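Local coordinates for putative lipoprotein (Bacteroides thetaiotaomicron, PDB 4Q1Z) that is of unknown function but belongs to the DUF4876 family and folds into two domains rich in beta strands, at residues Gly146-Asn151 with Val178-Gly183; Ser106-Lys111 with Tyr266-Val271. One frame throughout, in Å; residues are numbered along the deposited sequence.

How the interactions relate
Both interactions are buried and share the edge between strands 148-152 and 265-269, which are neighbours in one large mixed sheet: Tyr-148 N lies 2.8 Å from Phe-269 O, a probable hydrogen bond. Interaction 1 pairs 148-152 with its other neighbour, 177-180, within the sheet, so backbone hydrogen bonds dominate, and one face carries a watery fringe at Lys-180. Interaction 2, about 11 Å away between centres and nearer the middle of the chain, instead brings 108-114 and 265-269, far apart in the order of that sheet, together chiefly through buried apolar side chains. Phe-149, reaching both Ile-268 and Phe-110, joins the two contacts in one core.

Interaction 1: Gly146-Asn151 with Val178-Gly183; sequences GIYFAN and VWKFPG
The Tyr-148 ring runs alongside the methylenes of Lys-180, both side chains pointing the same way, with Tyr-148 CD2 3.7 Å from Lys-180 CB and CE2 farther out beside CD. The lysine gets there with CG in the crowded position between N and carbonyl carbon (chi1 76°) and the chain extended beyond it. Val-178 CG1 also meets the ring, 3.7 Å from Tyr-148 CD2. At the outer end, a water in the ring plane lies 2.9 Å from Tyr-148 OH and weakly reaches Lys-180 NZ; a second water donates to Gly-146 O and weakly touches the same amine. With an alanine at Tyr-148, the Lys-180 methylenes and Val-178 CG1 would probably lose the ring they pack beside, and that first water its hydroxyl partner.

Beneath this face the backbones zip together. Phe-149 and Trp-179 form the hydrogen-bonded pair, with two 2.8 Å bonds, Trp-179 N to Phe-149 O and Phe-149 N to Trp-179 O. Both are nearly straight at the hydrogen; Trp-179 N comes almost head-on to its carbonyl, whereas Phe-149 N sits about 40° out of the carbonyl plane of Trp-179. Ile-147 O takes the N-H of Phe-181 at 2.9 Å, while the edge of the Phe-181 ring brings CD2 to 3.3 Å from the same oxygen. Phe-149 and Trp-179 occupy the other face, where Phe-225 meets both rings. This is a two-strand antiparallel ladder, 148-151 against 178-180 at 159°, inside a large mixed beta sheet with aromatic side chains packed on both faces.

Interaction 2: Ser106-Lys111 with Tyr266-Val271; sequences SPLIFK and YVIFRV
Phe-110 has its backbone held at both ends by side chains, N by Asp-309 OD2 and O by Arg-347 NH1, while its ring reaches across to segment 266-271. Chi1 of -83° sets CG anti to the carbonyl carbon, and the leading atom CZ arrives 3.8 Å from Tyr-266 CB and equally 3.8 Å from Ile-268 CG2. Between these two the ring meets the strand edge-on, Phe-110 CE2 coming within 4.0 Å of Val-267 C. The Phe-110 and Ile-268 side chains run antiparallel, overlapping along their lengths; that of Tyr-266 stands roughly perpendicular to the phenylalanine and sends its hydroxyl elsewhere, to Gly-264 N.

Farther along, the CG1 branch of Ile-268 passes Phe-110 and ends in CD1, 3.9 Å from Leu-108 CD2 and 3.6 Å from Leu-108 O. Ile-134 on strand 131-136 packs against Leu-108, Phe-110 and Ile-268 alike. The segment axes come no closer than 8.3 Å, too far for backbone pairing; strands well separated in one sheet's order still meet, consistent with a sheet curling round a shared core. With only carbon surfaces meeting between side chains, cohesion here probably rests on shape fit and exclusion of water.

Interaction 1: Gly146-Asn151 with Val178-Gly183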
loop_
_atom_site.group_PDB
_atom_site.type_symbol
_atom_site.label_atom_id
_atom_site.label_comp_id
_atom_site.label_asym_id
_atom_site.label_seq_id
_atom_site.Cartn_x
_atom_site.Cartn_y
_atom_site.Cartn_z
ATOM N N GLY A 146 9.924 10.474 -4.894
ATOM C CA GLY A 146 11.035 10.066 -4.044
ATOM C C GLY A 146 10.804 8.974 -3.022
ATOM O O GLY A 146 11.691 8.738 -2.192
ATOM N N ILE A 147 9.604 8.326 -3.040
ATOM C CA ILE A 147 9.298 7.198 -2.164
ATOM C C ILE A 147 10.117 6.033 -2.718
ATOM O O ILE A 147 10.303 5.935 -3.939
ATOM C CB ILE A 147 7.775 6.915 -2.065
ATOM C CG1 ILE A 147 7.101 7.932 -1.118
ATOM C CG2 ILE A 147 7.491 5.478 -1.589
ATOM C CD1 ILE A 147 5.637 7.901 -1.109
ATOM N N TYR A 148 10.667 5.203 -1.816
ATOM C CA TYR A 148 11.518 4.082 -2.173
ATOM C C TYR A 148 10.767 2.782 -2.248
ATOM O O TYR A 148 9.759 2.603 -1.573
ATOM C CB TYR A 148 12.625 3.942 -1.138
ATOM C CG TYR A 148 13.600 5.088 -1.127
ATOM C CD1 TYR A 148 13.375 6.211 -0.338
ATOM C CD2 TYR A 148 14.752 5.057 -1.910
ATOM C CE1 TYR A 148 14.263 7.279 -0.336
ATOM C CE2 TYR A 148 15.642 6.125 -1.926
ATOM C CZ TYR A 148 15.399 7.233 -1.130
ATOM O OH TYR A 148 16.271 8.299 -1.140
ATOM N N PHE A 149 11.304 1.858 -3.051
ATOM C CA PHE A 149 10.870 0.488 -3.266
ATOM C C PHE A 149 12.071 -0.396 -3.133
ATOM O O PHE A 149 13.067 -0.146 -3.809
ATOM C CB PHE A 149 10.235 0.311 -4.672
ATOM C CG PHE A 149 9.756 -1.093 -4.956
ATOM C CD1 PHE A 149 10.667 -2.123 -5.221
ATOM C CD2 PHE A 149 8.395 -1.388 -4.982
ATOM C CE1 PHE A 149 10.234 -3.437 -5.412
ATOM C CE2 PHE A 149 7.954 -2.695 -5.233
ATOM C CZ PHE A 149 8.878 -3.713 -5.439
ATOM N N ALA A 150 11.963 -1.466 -2.332
ATOM C CA ALA A 150 13.024 -2.445 -2.173
ATOM C C ALA A 150 12.486 -3.878 -2.005
ATOM O O ALA A 150 11.362 -4.091 -1.528
ATOM C CB ALA A 150 13.895 -2.084 -0.962
ATOM N N ASN A 151 13.321 -4.855 -2.402
ATOM C CA ASN A 151 13.125 -6.276 -2.129
ATOM C C ASN A 151 14.182 -6.621 -1.079
ATOM O O ASN A 151 15.270 -6.039 -1.083
ATOM C CB ASN A 151 13.180 -7.173 -3.382
ATOM C CG ASN A 151 14.543 -7.362 -3.987
ATOM O OD1 ASN A 151 15.087 -6.461 -4.602
ATOM N ND2 ASN A 151 15.116 -8.546 -3.840
ATOM N N VAL A 178 17.335 -1.438 -4.191
ATOM C CA VAL A 178 16.518 -0.267 -3.808
ATOM C C VAL A 178 16.328 0.635 -5.044
ATOM O O VAL A 178 17.277 0.895 -5.790
ATOM C CB VAL A 178 17.122 0.560 -2.611
ATOM C CG1 VAL A 178 16.116 1.572 -2.077
ATOM C CG2 VAL A 178 17.659 -0.339 -1.480
ATOM N N TRP A 179 15.087 1.047 -5.271
ATOM C CA TRP A 179 14.646 1.972 -6.310
ATOM C C TRP A 179 13.903 3.106 -5.631
ATOM O O TRP A 179 13.504 2.975 -4.468
ATOM C CB TRP A 179 13.711 1.289 -7.339
ATOM C CG TRP A 179 14.269 0.097 -8.045
ATOM C CD1 TRP A 179 14.251 -1.201 -7.611
ATOM C CD2 TRP A 179 14.826 0.071 -9.369
ATOM N NE1 TRP A 179 14.841 -2.017 -8.549
ATOM C CE2 TRP A 179 15.153 -1.269 -9.661
ATOM C CE3 TRP A 179 15.084 1.057 -10.342
ATOM C CZ2 TRP A 179 15.688 -1.655 -10.905
ATOM C CZ3 TRP A 179 15.680 0.683 -11.541
ATOM C CH2 TRP A 179 15.964 -0.662 -11.817
ATOM N N LYS A 180 13.689 4.205 -6.356
ATOM C CA LYS A 180 12.859 5.306 -5.874
ATOM C C LYS A 180 12.046 5.872 -7.020
ATOM O O LYS A 180 12.388 5.706 -8.192
ATOM C CB LYS A 180 13.644 6.407 -5.122
ATOM C CG LYS A 180 14.472 7.370 -5.949
ATOM C CD LYS A 180 15.062 8.407 -5.017
ATOM C CE LYS A 180 16.130 9.226 -5.680
ATOM N NZ LYS A 180 16.620 10.304 -4.782
ATOM N N PHE A 181 10.955 6.520 -6.684
ATOM C CA PHE A 181 10.157 7.184 -7.688
ATOM C C PHE A 181 10.889 8.464 -8.068
ATOM O O PHE A 181 11.423 9.135 -7.171
ATOM C CB PHE A 181 8.742 7.496 -7.144
ATOM C CG PHE A 181 7.804 6.312 -7.061
ATOM C CD1 PHE A 181 6.996 5.966 -8.140
ATOM C CD2 PHE A 181 7.691 5.569 -5.886
ATOM C CE1 PHE A 181 6.108 4.892 -8.055
ATOM C CE2 PHE A 181 6.776 4.504 -5.792
ATOM C CZ PHE A 181 6.012 4.160 -6.888
ATOM N N PRO A 182 10.917 8.852 -9.369
ATOM C CA PRO A 182 11.469 10.181 -9.722
ATOM C C PRO A 182 10.515 11.312 -9.254
ATOM O O PRO A 182 9.516 11.043 -8.574
ATOM C CB PRO A 182 11.584 10.106 -11.248
ATOM C CG PRO A 182 10.538 9.147 -11.667
ATOM C CD PRO A 182 10.335 8.171 -10.548
ATOM N N GLY A 183 10.811 12.557 -9.612
ATOM C CA GLY A 183 9.970 13.694 -9.239
ATOM C C GLY A 183 10.578 14.628 -8.214
ATOM O O GLY A 183 11.269 14.189 -7.287
HETATM O O HOH W 1 13.900 10.164 -2.618
HETATM O O HOH W 2 18.685 8.261 -2.834
#

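Interaction 2: Ser106-Lys111 with Tyr266-Val271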
loop_
_atom_site.group_PDB
_atom_site.type_symbol
_atom_site.label_atom_id
_atom_site.label_comp_id
_atom_site.label_asym_id
_atom_site.label_seq_id
_atom_site.Cartn_x
_atom_site.Cartn_y
_atom_site.Cartn_z
ATOM N N SER A 106 -4.218 2.063 6.859
ATOM C CA SER A 106 -2.825 2.199 6.411
ATOM C C SER A 106 -2.826 3.056 5.129
ATOM O O SER A 106 -3.480 2.702 4.154
ATOM C CB SER A 106 -2.167 0.848 6.202
ATOM O OG SER A 106 -0.767 1.043 6.146
ATOM N N PRO A 107 -2.211 4.252 5.176
ATOM C CA PRO A 107 -2.314 5.191 4.051
ATOM C C PRO A 107 -1.878 4.718 2.632
ATOM O O PRO A 107 -2.614 4.983 1.662
ATOM C CB PRO A 107 -1.426 6.348 4.509
ATOM C CG PRO A 107 -0.578 5.789 5.636
ATOM C CD PRO A 107 -1.475 4.855 6.306
ATOM N N LEU A 108 -0.672 4.119 2.473
ATOM C CA LEU A 108 -0.193 3.733 1.148
ATOM C C LEU A 108 0.261 2.306 1.184
ATOM O O LEU A 108 1.298 1.990 1.774
ATOM C CB LEU A 108 0.913 4.691 0.696
ATOM C CG LEU A 108 1.444 4.494 -0.720
ATOM C CD1 LEU A 108 0.403 4.844 -1.750
ATOM C CD2 LEU A 108 2.773 5.207 -0.891
ATOM N N ILE A 109 -0.544 1.420 0.581
ATOM C CA ILE A 109 -0.293 -0.027 0.683
ATOM C C ILE A 109 -0.161 -0.737 -0.668
ATOM O O ILE A 109 -0.557 -0.200 -1.711
ATOM C CB ILE A 109 -1.396 -0.719 1.570
ATOM C CG1 ILE A 109 -2.860 -0.337 1.207
ATOM C CG2 ILE A 109 -1.146 -0.457 3.047
ATOM C CD1 ILE A 109 -3.570 -1.132 0.045
ATOM N N PHE A 110 0.400 -1.966 -0.616
ATOM C CA PHE A 110 0.523 -2.931 -1.722
ATOM C C PHE A 110 -0.852 -3.542 -1.909
ATOM O O PHE A 110 -1.319 -4.265 -1.024
ATOM C CB PHE A 110 1.569 -4.019 -1.381
ATOM C CG PHE A 110 3.018 -3.654 -1.637
ATOM C CD1 PHE A 110 3.515 -3.565 -2.940
ATOM C CD2 PHE A 110 3.905 -3.476 -0.579
ATOM C CE1 PHE A 110 4.859 -3.243 -3.172
ATOM C CE2 PHE A 110 5.243 -3.152 -0.812
ATOM C CZ PHE A 110 5.712 -3.032 -2.106
ATOM N N LYS A 111 -1.540 -3.199 -2.990
ATOM C CA LYS A 111 -2.912 -3.681 -3.237
ATOM C C LYS A 111 -2.939 -5.102 -3.897
ATOM O O LYS A 111 -3.755 -5.961 -3.542
ATOM C CB LYS A 111 -3.645 -2.651 -4.122
ATOM C CG LYS A 111 -5.122 -2.902 -4.313
ATOM C CD LYS A 111 -5.736 -1.798 -5.159
ATOM C CE LYS A 111 -6.926 -2.266 -5.946
ATOM N NZ LYS A 111 -6.567 -3.331 -6.906
ATOM N N TYR A 266 8.864 -7.627 -0.091
ATOM C CA TYR A 266 8.708 -6.285 -0.697
ATOM C C TYR A 266 8.441 -5.221 0.331
ATOM O O TYR A 266 7.633 -5.432 1.224
ATOM C CB TYR A 266 7.525 -6.309 -1.714
ATOM C CG TYR A 266 7.489 -7.570 -2.561
ATOM C CD1 TYR A 266 8.465 -7.811 -3.532
ATOM C CD2 TYR A 266 6.517 -8.547 -2.353
ATOM C CE1 TYR A 266 8.473 -8.992 -4.275
ATOM C CE2 TYR A 266 6.489 -9.717 -3.131
ATOM C CZ TYR A 266 7.490 -9.947 -4.069
ATOM O OH TYR A 266 7.516 -11.100 -4.819
ATOM N N VAL A 267 9.074 -4.054 0.180
ATOM C CA VAL A 267 8.835 -2.893 1.047
ATOM C C VAL A 267 8.760 -1.611 0.223
ATOM O O VAL A 267 9.492 -1.444 -0.753
ATOM C CB VAL A 267 9.858 -2.693 2.227
ATOM C CG1 VAL A 267 9.752 -3.793 3.282
ATOM C CG2 VAL A 267 11.293 -2.530 1.737
ATOM N N ILE A 268 7.912 -0.678 0.679
ATOM C CA ILE A 268 7.857 0.696 0.192
ATOM C C ILE A 268 8.104 1.555 1.415
ATOM O O ILE A 268 7.553 1.268 2.491
ATOM C CB ILE A 268 6.630 1.121 -0.642
ATOM C CG1 ILE A 268 5.273 0.753 0.044
ATOM C CG2 ILE A 268 6.777 0.599 -2.108
ATOM C CD1 ILE A 268 4.083 1.519 -0.441
ATOM N N PHE A 269 8.999 2.548 1.292
ATOM C CA PHE A 269 9.365 3.369 2.447
ATOM C C PHE A 269 9.679 4.816 2.058
ATOM O O PHE A 269 10.145 5.108 0.942
ATOM C CB PHE A 269 10.525 2.742 3.223
ATOM C CG PHE A 269 11.844 2.574 2.495
ATOM C CD1 PHE A 269 12.078 1.459 1.687
ATOM C CD2 PHE A 269 12.893 3.489 2.690
ATOM C CE1 PHE A 269 13.316 1.275 1.064
ATOM C CE2 PHE A 269 14.124 3.305 2.064
ATOM C CZ PHE A 269 14.337 2.182 1.280
ATOM N N ARG A 270 9.390 5.713 3.015
ATOM C CA ARG A 270 9.576 7.156 2.867
ATOM C C ARG A 270 10.641 7.667 3.836
ATOM O O ARG A 270 10.629 7.341 5.016
ATOM C CB ARG A 270 8.234 7.893 3.097
ATOM C CG ARG A 270 8.177 9.294 2.492
ATOM C CD ARG A 270 6.967 10.077 2.979
ATOM N NE ARG A 270 6.729 11.277 2.172
ATOM C CZ ARG A 270 7.259 12.473 2.416
ATOM N NH1 ARG A 270 8.072 12.649 3.452
ATOM N NH2 ARG A 270 6.983 13.502 1.626
ATOM N N VAL A 271 11.572 8.461 3.326
ATOM C CA VAL A 271 12.637 9.060 4.141
ATOM C C VAL A 271 12.134 10.472 4.461
ATOM O O VAL A 271 11.810 11.213 3.533
ATOM C CB VAL A 271 14.053 9.031 3.481
ATOM C CG1 VAL A 271 15.079 9.770 4.338
ATOM C CG2 VAL A 271 14.514 7.600 3.244
#